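Local coordinates for protein pyroglutatmate porin OpdO (Pseudomonas aeruginosa, PDB 3SZV) that probably acts as an outer-membrane porin, a beta-barrel channel through which small carboxylate solutes such as pyroglutamate are likely to diffuse into the periplasm, at residues K130-S135 / T160-H165; N183-R188 / R253-R258; A244-D249 / P285-A290. One frame throughout, in Å; residues are numbered along the deposited sequence.

Contact 1: K130-S135 / T160-H165; sequences KSPLVS and TLRGAH. With C8E ((hydroxyethyloxy)tri(ethyloxy)octane), chain I.
R162 reaches from strand 159-170 to the backbone carbonyl of K130, joining the wall of an OprD-family beta-barrel to the long loop between strands 120-124 and 145-147, which folds inward against it. R162 NH1 donates to K130 O at 2.8 Å. The bond is noticeably bent, 138° at the hydrogen, but the oxygen lies close to the guanidinium plane and the nitrogen lies in the carbonyl plane. The other two contacts set carbons against the guanidinium nitrogens, without hydrogen bonds: S131 CB sits 3.6 Å from R162 NH1, and P132 CD is 4.0 Å from R162 NH2, both approaching obliquely. Arginine suits the place because its long chain spans the gap while its flat head offers several N-H groups in different directions. The bend at chi3 (-65°) turns that head toward the loop, and D198 on the neighbouring strand 186-200 takes R162 NH2 in a salt bridge. Carbonyl and carboxylate together should fix the rotation of the guanidinium and steady its positive charge.

In the second shell, K130 turns its own side chain away and bonds through NZ to A136 O, so it is the backbone of K130 that meets the strand. The ring of P132 fixes phi within the S131-V134 turn and packs on Y295 and F222, while S131 lies against F194. On strand 159-170, G163 lacks a side chain where the detergent C8E runs past, with C8E C20 3.5 Å from G163 O. Within the loop, S131 OG donates to V134 O at 2.8 Å, tilted 19° from that carbonyl's plane.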
loop_
_atom_site.group_PDB
_atom_site.type_symbol
_atom_site.label_atom_id
_atom_site.label_comp_id
_atom_site.label_asym_id
_atom_site.label_seq_id
_atom_site.Cartn_x
_atom_site.Cartn_y
_atom_site.Cartn_z
ATOM N N LYS A 130 -3.315 1.801 4.723
ATOM C CA LYS A 130 -2.290 2.605 4.076
ATOM C C LYS A 130 -2.084 3.886 4.870
ATOM O O LYS A 130 -3.044 4.540 5.285
ATOM C CB LYS A 130 -2.727 2.998 2.657
ATOM C CG LYS A 130 -3.238 1.868 1.774
ATOM C CD LYS A 130 -2.141 0.909 1.373
ATOM C CE LYS A 130 -2.708 -0.099 0.362
ATOM N NZ LYS A 130 -1.656 -0.985 -0.230
ATOM N N SER A 131 -0.829 4.251 5.076
ATOM C CA SER A 131 -0.482 5.515 5.724
ATOM C C SER A 131 0.942 5.864 5.329
ATOM O O SER A 131 1.692 4.985 4.900
ATOM C CB SER A 131 -0.600 5.429 7.253
ATOM O OG SER A 131 0.449 4.669 7.836
ATOM N N PRO A 132 1.341 7.126 5.488
ATOM C CA PRO A 132 2.687 7.481 5.029
ATOM C C PRO A 132 3.779 6.613 5.654
ATOM O O PRO A 132 4.708 6.220 4.927
ATOM C CB PRO A 132 2.812 8.952 5.449
ATOM C CG PRO A 132 1.388 9.459 5.313
ATOM C CD PRO A 132 0.548 8.323 5.857
ATOM N N LEU A 133 3.701 6.314 6.944
ATOM C CA LEU A 133 4.803 5.612 7.618
ATOM C C LEU A 133 4.674 4.097 7.613
ATOM O O LEU A 133 5.626 3.401 7.973
ATOM C CB LEU A 133 4.979 6.123 9.051
ATOM C CG LEU A 133 5.362 7.604 9.113
ATOM C CD1 LEU A 133 5.525 7.986 10.584
ATOM C CD2 LEU A 133 6.658 7.907 8.354
ATOM N N VAL A 134 3.502 3.589 7.241
ATOM C CA VAL A 134 3.319 2.144 7.127
ATOM C C VAL A 134 2.124 1.830 6.258
ATOM O O VAL A 134 1.019 2.331 6.495
ATOM C CB VAL A 134 3.205 1.471 8.503
ATOM C CG1 VAL A 134 2.060 2.057 9.335
ATOM C CG2 VAL A 134 2.986 -0.029 8.322
ATOM N N SER A 135 2.363 1.028 5.222
ATOM C CA SER A 135 1.306 0.630 4.289
ATOM C C SER A 135 1.389 -0.850 3.992
ATOM O O SER A 135 2.427 -1.339 3.538
ATOM C CB SER A 135 1.442 1.379 2.964
ATOM O OG SER A 135 1.144 2.774 3.097
ATOM N N THR A 160 -8.226 14.378 10.056
ATOM C CA THR A 160 -8.170 12.964 10.364
ATOM C C THR A 160 -6.952 12.696 11.221
ATOM O O THR A 160 -5.837 13.062 10.844
ATOM C CB THR A 160 -8.072 12.130 9.085
ATOM O OG1 THR A 160 -9.226 12.390 8.280
ATOM C CG2 THR A 160 -7.999 10.634 9.401
ATOM N N LEU A 161 -7.160 12.099 12.386
ATOM C CA LEU A 161 -6.067 11.688 13.247
ATOM C C LEU A 161 -6.024 10.175 13.286
ATOM O O LEU A 161 -7.059 9.530 13.449
ATOM C CB LEU A 161 -6.253 12.239 14.660
ATOM C CG LEU A 161 -6.297 13.754 14.806
ATOM C CD1 LEU A 161 -6.737 14.121 16.218
ATOM C CD2 LEU A 161 -4.933 14.335 14.493
ATOM N N ARG A 162 -4.845 9.605 13.081
ATOM C CA ARG A 162 -4.699 8.154 13.129
ATOM C C ARG A 162 -3.530 7.776 14.001
ATOM O O ARG A 162 -2.569 8.537 14.154
ATOM C CB ARG A 162 -4.504 7.575 11.734
ATOM C CG ARG A 162 -5.788 7.523 10.906
ATOM C CD ARG A 162 -5.501 7.010 9.500
ATOM N NE ARG A 162 -4.653 7.948 8.771
ATOM C CZ ARG A 162 -4.011 7.658 7.641
ATOM N NH1 ARG A 162 -4.105 6.430 7.131
ATOM N NH2 ARG A 162 -3.272 8.593 7.034
ATOM N N GLY A 163 -3.603 6.595 14.586
ATOM C CA GLY A 163 -2.470 6.067 15.314
ATOM C C GLY A 163 -2.553 4.562 15.336
ATOM O O GLY A 163 -3.641 3.992 15.227
ATOM N N ALA A 164 -1.407 3.909 15.470
ATOM C CA ALA A 164 -1.396 2.460 15.550
ATOM C C ALA A 164 -0.253 1.966 16.409
ATOM O O ALA A 164 0.808 2.615 16.508
ATOM C CB ALA A 164 -1.304 1.847 14.151
ATOM N N HIS A 165 -0.488 0.816 17.029
ATOM C CA HIS A 165 0.554 0.004 17.630
ATOM C C HIS A 165 0.491 -1.361 16.964
ATOM O O HIS A 165 -0.519 -2.057 17.083
ATOM C CB HIS A 165 0.340 -0.148 19.132
ATOM C CG HIS A 165 1.254 -1.153 19.753
ATOM N ND1 HIS A 165 2.586 -0.895 19.993
ATOM C CD2 HIS A 165 1.038 -2.427 20.156
ATOM C CE1 HIS A 165 3.148 -1.964 20.529
ATOM N NE2 HIS A 165 2.231 -2.909 20.638
HETATM C C4 C8E I . 11.570 10.846 13.772
HETATM C C5 C8E I . 10.865 10.710 15.119
HETATM C C6 C8E I . 9.826 9.597 15.046
HETATM C C7 C8E I . 9.740 8.808 16.341
HETATM C C8 C8E I . 9.016 9.555 17.453
HETATM O O9 C8E I . 8.276 8.631 18.229
HETATM C C10 C8E I . 7.222 8.021 17.513
HETATM C C11 C8E I . 5.967 8.294 18.330
HETATM O O12 C8E I . 4.780 7.840 17.729
HETATM C C13 C8E I . 3.785 7.693 18.719
HETATM C C14 C8E I . 2.821 6.561 18.390
HETATM O O15 C8E I . 1.704 6.661 19.246
HETATM C C16 C8E I . 1.111 5.419 19.550
HETATM C C17 C8E I . -0.212 5.303 18.788
HETATM O O18 C8E I . -0.937 4.159 19.181
HETATM C C19 C8E I . -2.290 4.438 19.477
HETATM C C20 C8E I . -3.196 3.512 18.670
HETATM O O21 C8E I . -3.855 2.615 19.537
#

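Contact 2: N183-R188 / R253-R258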
loop_
_atom_site.group_PDB
_atom_site.type_symbol
_atom_site.label_atom_id
_atom_site.label_comp_id
_atom_site.label_asym_id
_atom_site.label_seq_id
_atom_site.Cartn_x
_atom_site.Cartn_y
_atom_site.Cartn_z
ATOM N N ASN A 183 13.489 -2.740 5.542
ATOM C CA ASN A 183 13.966 -2.952 4.179
ATOM C C ASN A 183 15.412 -2.468 4.009
ATOM O O ASN A 183 15.729 -1.331 4.394
ATOM C CB ASN A 183 13.049 -2.229 3.194
ATOM C CG ASN A 183 13.284 -2.655 1.765
ATOM O OD1 ASN A 183 12.903 -3.757 1.361
ATOM N ND2 ASN A 183 13.930 -1.792 0.985
ATOM N N ARG A 184 16.252 -3.331 3.427
ATOM C CA ARG A 184 17.713 -3.136 3.260
ATOM C C ARG A 184 18.505 -3.122 4.557
ATOM O O ARG A 184 19.526 -3.810 4.666
ATOM C CB ARG A 184 18.050 -1.865 2.465
ATOM C CG ARG A 184 17.626 -1.880 1.009
ATOM C CD ARG A 184 18.064 -0.569 0.339
ATOM N NE ARG A 184 17.668 -0.484 -1.061
ATOM C CZ ARG A 184 16.507 0.008 -1.494
ATOM N NH1 ARG A 184 15.613 0.479 -0.621
ATOM N NH2 ARG A 184 16.248 0.031 -2.795
ATOM N N ILE A 185 18.044 -2.335 5.520
ATOM C CA ILE A 185 18.812 -2.045 6.732
ATOM C C ILE A 185 18.828 -3.218 7.713
ATOM O O ILE A 185 19.777 -3.383 8.489
ATOM C CB ILE A 185 18.244 -0.786 7.403
ATOM C CG1 ILE A 185 18.580 0.448 6.558
ATOM C CG2 ILE A 185 18.750 -0.632 8.835
ATOM C CD1 ILE A 185 17.516 1.531 6.652
ATOM N N GLY A 186 17.783 -4.042 7.676
ATOM C CA GLY A 186 17.710 -5.195 8.551
ATOM C C GLY A 186 17.195 -4.853 9.935
ATOM O O GLY A 186 16.288 -4.027 10.091
ATOM N N GLY A 187 17.778 -5.497 10.939
ATOM C CA GLY A 187 17.340 -5.325 12.309
ATOM C C GLY A 187 16.159 -6.210 12.670
ATOM O O GLY A 187 15.593 -6.901 11.821
ATOM N N ARG A 188 15.804 -6.198 13.950
ATOM C CA ARG A 188 14.666 -6.961 14.453
ATOM C C ARG A 188 13.856 -6.087 15.405
ATOM O O ARG A 188 14.419 -5.428 16.279
ATOM C CB ARG A 188 15.148 -8.224 15.166
ATOM C CG ARG A 188 14.026 -9.051 15.770
ATOM N N ARG A 253 22.494 0.686 15.257
ATOM C CA ARG A 253 23.609 1.456 14.719
ATOM C C ARG A 253 23.088 2.782 14.168
ATOM O O ARG A 253 21.925 2.895 13.761
ATOM C CB ARG A 253 24.294 0.672 13.607
ATOM C CG ARG A 253 23.404 0.462 12.389
ATOM C CD ARG A 253 24.220 0.198 11.143
ATOM N NE ARG A 253 23.396 -0.141 9.984
ATOM C CZ ARG A 253 22.949 0.736 9.092
ATOM N NH1 ARG A 253 23.222 2.029 9.223
ATOM N NH2 ARG A 253 22.225 0.317 8.063
ATOM N N GLU A 254 23.962 3.782 14.120
ATOM C CA GLU A 254 23.534 5.086 13.639
ATOM C C GLU A 254 22.955 5.026 12.234
ATOM O O GLU A 254 23.502 4.361 11.348
ATOM C CB GLU A 254 24.669 6.094 13.708
ATOM C CG GLU A 254 24.993 6.493 15.121
ATOM C CD GLU A 254 26.085 7.529 15.198
ATOM O OE1 GLU A 254 26.393 8.172 14.161
ATOM O OE2 GLU A 254 26.638 7.689 16.304
ATOM N N LEU A 255 21.855 5.747 12.047
ATOM C CA LEU A 255 21.135 5.781 10.788
ATOM C C LEU A 255 20.789 7.220 10.476
ATOM O O LEU A 255 20.410 7.974 11.378
ATOM C CB LEU A 255 19.828 4.997 10.906
ATOM C CG LEU A 255 19.777 3.477 10.827
ATOM C CD1 LEU A 255 18.319 3.041 10.881
ATOM C CD2 LEU A 255 20.420 2.989 9.547
ATOM N N ASP A 256 20.940 7.618 9.217
ATOM C CA ASP A 256 20.518 8.947 8.776
ATOM C C ASP A 256 19.959 8.844 7.362
ATOM O O ASP A 256 20.693 8.535 6.427
ATOM C CB ASP A 256 21.684 9.936 8.821
ATOM C CG ASP A 256 21.412 11.208 8.039
ATOM O OD1 ASP A 256 20.250 11.665 8.014
ATOM O OD2 ASP A 256 22.366 11.750 7.440
ATOM N N ASN A 257 18.676 9.136 7.200
ATOM C CA ASN A 257 18.079 9.162 5.874
ATOM C C ASN A 257 17.131 10.332 5.735
ATOM O O ASN A 257 16.421 10.669 6.684
ATOM C CB ASN A 257 17.292 7.888 5.586
ATOM C CG ASN A 257 16.533 7.978 4.278
ATOM O OD1 ASN A 257 15.330 8.248 4.266
ATOM N ND2 ASN A 257 17.248 7.815 3.165
ATOM N N ARG A 258 17.137 10.952 4.563
ATOM C CA ARG A 258 16.096 11.909 4.177
ATOM C C ARG A 258 15.567 11.508 2.811
ATOM O O ARG A 258 16.313 10.995 1.965
ATOM C CB ARG A 258 16.665 13.319 4.129
ATOM C CG ARG A 258 17.185 13.824 5.457
ATOM C CD ARG A 258 18.202 14.930 5.213
ATOM N NE ARG A 258 18.076 16.044 6.148
ATOM C CZ ARG A 258 18.744 16.140 7.292
ATOM N NH1 ARG A 258 18.569 17.196 8.077
ATOM N NH2 ARG A 258 19.585 15.179 7.653
#
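I185 presses its branched side chain against R253 and L255, and the close part of the contact centres on one methyl group. I185 CG2 lies 3.7 Å from R253 NH2 and 4.1 Å from L255 CD2, so a single carbon touches both a guanidinium nitrogen and a leucine methyl. A chi1 of -71° sets CG1 beside the backbone N and leaves CG2 opposite that nitrogen, facing R253 and L255; I185 CG1 adds a further approach of 3.9 Å to R253 NH2. A beta-branched residue suits this place because it offers two carbons from so short a stem; F252 also packs on it. The buried L255 supplies the greasy partner. These residues lie where strand 186-200 is entered and where strand 256-268 is about to begin, in the loops that join strands of the porin barrel. No hydrogen bond crosses between the two segments. On the looser side R253 is exposed, its chain extended from CG to NE so that the charged head can rest obliquely against the isoleucine carbons and still reach a partner: NH1 forms a salt bridge with D284, and a weak bond of 3.2 Å joins R253 NH1 to E254 O.

Contact 3: A244-D249 / P285-A290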
loop_
_atom_site.group_PDB
_atom_site.type_symbol
_atom_site.label_atom_id
_atom_site.label_comp_id
_atom_site.label_asym_id
_atom_site.label_seq_id
_atom_site.Cartn_x
_atom_site.Cartn_y
_atom_site.Cartn_z
ATOM N N ALA A 244 10.486 13.081 4.343
ATOM C CA ALA A 244 10.593 12.218 5.513
ATOM C C ALA A 244 12.031 12.128 5.962
ATOM O O ALA A 244 12.942 12.006 5.134
ATOM C CB ALA A 244 10.067 10.818 5.217
ATOM N N ARG A 245 12.246 12.186 7.270
ATOM C CA ARG A 245 13.583 12.023 7.843
ATOM C C ARG A 245 13.564 10.878 8.829
ATOM O O ARG A 245 12.612 10.723 9.596
ATOM C CB ARG A 245 14.051 13.294 8.546
ATOM C CG ARG A 245 15.461 13.174 9.134
ATOM C CD ARG A 245 15.917 14.460 9.825
ATOM N NE ARG A 245 17.340 14.408 10.137
ATOM N N ALA A 246 14.628 10.075 8.817
ATOM C CA ALA A 246 14.747 8.952 9.730
ATOM C C ALA A 246 16.103 8.950 10.423
ATOM O O ALA A 246 17.113 9.381 9.863
ATOM C CB ALA A 246 14.555 7.639 8.977
ATOM N N SER A 247 16.121 8.430 11.645
ATOM C CA SER A 247 17.342 8.235 12.408
ATOM C C SER A 247 17.204 6.918 13.164
ATOM O O SER A 247 16.152 6.262 13.095
ATOM C CB SER A 247 17.530 9.401 13.374
ATOM O OG SER A 247 16.515 9.399 14.354
ATOM N N GLU A 248 18.258 6.508 13.862
ATOM C CA GLU A 248 18.219 5.234 14.573
ATOM C C GLU A 248 17.337 5.307 15.826
ATOM O O GLU A 248 17.088 6.391 16.362
ATOM C CB GLU A 248 19.629 4.749 14.920
ATOM C CG GLU A 248 20.293 5.531 16.037
ATOM C CD GLU A 248 20.925 6.849 15.603
ATOM O OE1 GLU A 248 20.864 7.220 14.416
ATOM O OE2 GLU A 248 21.484 7.528 16.489
ATOM N N ASP A 249 16.856 4.145 16.267
ATOM C CA ASP A 249 16.151 4.044 17.533
ATOM C C ASP A 249 16.828 3.049 18.457
ATOM O O ASP A 249 17.381 2.044 18.011
ATOM C CB ASP A 249 14.695 3.598 17.334
ATOM C CG ASP A 249 13.915 3.623 18.635
ATOM O OD1 ASP A 249 13.709 4.737 19.170
ATOM O OD2 ASP A 249 13.517 2.548 19.159
ATOM N N PRO A 285 19.717 4.327 3.026
ATOM C CA PRO A 285 18.591 4.312 2.093
ATOM C C PRO A 285 17.291 4.559 2.854
ATOM O O PRO A 285 17.291 4.668 4.088
ATOM C CB PRO A 285 18.634 2.889 1.542
ATOM C CG PRO A 285 19.089 2.081 2.723
ATOM C CD PRO A 285 20.134 2.967 3.407
ATOM N N TYR A 286 16.179 4.651 2.128
ATOM C CA TYR A 286 14.906 4.971 2.769
ATOM C C TYR A 286 14.385 3.807 3.606
ATOM O O TYR A 286 14.147 2.726 3.082
ATOM C CB TYR A 286 13.894 5.286 1.696
ATOM C CG TYR A 286 12.561 5.769 2.221
ATOM C CD1 TYR A 286 12.443 7.042 2.771
ATOM C CD2 TYR A 286 11.417 4.976 2.142
ATOM C CE1 TYR A 286 11.232 7.527 3.228
ATOM C CE2 TYR A 286 10.190 5.457 2.611
ATOM C CZ TYR A 286 10.109 6.731 3.143
ATOM O OH TYR A 286 8.920 7.255 3.599
ATOM N N PRO A 287 14.204 4.027 4.910
ATOM C CA PRO A 287 13.761 2.900 5.729
ATOM C C PRO A 287 12.253 2.740 5.707
ATOM O O PRO A 287 11.505 3.720 5.634
ATOM C CB PRO A 287 14.228 3.287 7.138
ATOM C CG PRO A 287 14.199 4.785 7.129
ATOM C CD PRO A 287 14.604 5.194 5.721
ATOM N N TYR A 288 11.826 1.479 5.764
ATOM C CA TYR A 288 10.419 1.116 5.913
ATOM C C TYR A 288 10.355 -0.323 6.351
ATOM O O TYR A 288 11.338 -1.049 6.259
ATOM C CB TYR A 288 9.623 1.330 4.621
ATOM C CG TYR A 288 10.109 0.709 3.319
ATOM C CD1 TYR A 288 9.456 -0.384 2.762
ATOM C CD2 TYR A 288 11.162 1.279 2.599
ATOM C CE1 TYR A 288 9.855 -0.914 1.540
ATOM C CE2 TYR A 288 11.551 0.766 1.374
ATOM C CZ TYR A 288 10.897 -0.332 0.854
ATOM O OH TYR A 288 11.230 -0.858 -0.360
ATOM N N ILE A 289 9.179 -0.754 6.802
ATOM C CA ILE A 289 9.014 -2.121 7.253
ATOM C C ILE A 289 9.186 -3.091 6.077
ATOM O O ILE A 289 8.545 -2.954 5.035
ATOM C CB ILE A 289 7.642 -2.280 7.912
ATOM C CG1 ILE A 289 7.639 -1.576 9.263
ATOM C CG2 ILE A 289 7.305 -3.748 8.095
ATOM C CD1 ILE A 289 6.255 -1.322 9.811
ATOM N N ALA A 290 10.101 -4.050 6.225
ATOM C CA ALA A 290 10.337 -5.017 5.156
ATOM C C ALA A 290 9.054 -5.769 4.824
ATOM O O ALA A 290 8.332 -6.192 5.741
ATOM C CB ALA A 290 11.443 -6.013 5.561
#
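P287 lays the CG corner of its ring over the methyl of A246. The two carbons, P287 CG and A246 CB, are only 3.4 Å apart, tighter than ordinary van der Waals contact, and P287 CD follows at 4.1 Å from the same A246 CB. Two residues back on the strand and one back in the loop, the second pair is gentler: Y286 CE1 is 4.0 Å from A244 CB, which meets the ring at its edge and near its plane, with Y286 OH a similar distance away at 4.1 Å. Alanine fits both strand positions, since a single methyl lets the loop come close; at the nearest point the CA atoms of A246 and P287 are 7.3 Å apart. The alternation of the strand puts A244 and A246 on the face turned to the loop, while R245 and S247 point from it to the other side.

Tyrosine and proline suit the loop for different reasons. With CG anti to the backbone N (chi1 -174°), the Y286 ring is swung out along the wall, so that its far end reaches A244. P287 has no backbone N-H to bury in this apolar spot, and its closed ring presents a rigid carbon corner; its carbonyl forms a weak hydrogen bond with Q220 NE2. All four touching residues are buried, and no hydrogen bond runs between the segments, so fitting of shapes carries the contact.

In OprD-family porins a long loop of this kind folds into the barrel and helps to narrow the channel, and this packing is consistent with that. No helix takes part: Y286 rests on N257 and A259 of strand 256-268 and on Q220 of strand 218-230, and P287 on N257 and Y218, so the loop lies across three adjacent strands, with 236-248 in the middle.

Followed from the N terminus, contact 1 comes first: the chain leaves strand 120-124, makes the loop carrying 130-135, and passes through strands 145-147 and 149-156 before strand 159-170 brings R162 back to that loop, closing a span of 24 residues before contact 2 opens at 183-188. Contacts 2 and 3 cross, their segments alternating as 183-188, 244-249, 253-258 and 285-290, and their centres lie about 6 Å apart. N183 N probably bonds to Y288 O, and the strands of A246 and N257 pair directly. The loop between strands 271-281 and 311-320 also meets contact 1, where I289 CD1 touches V134 CG2 at 3.8 Å, tying both long loops together.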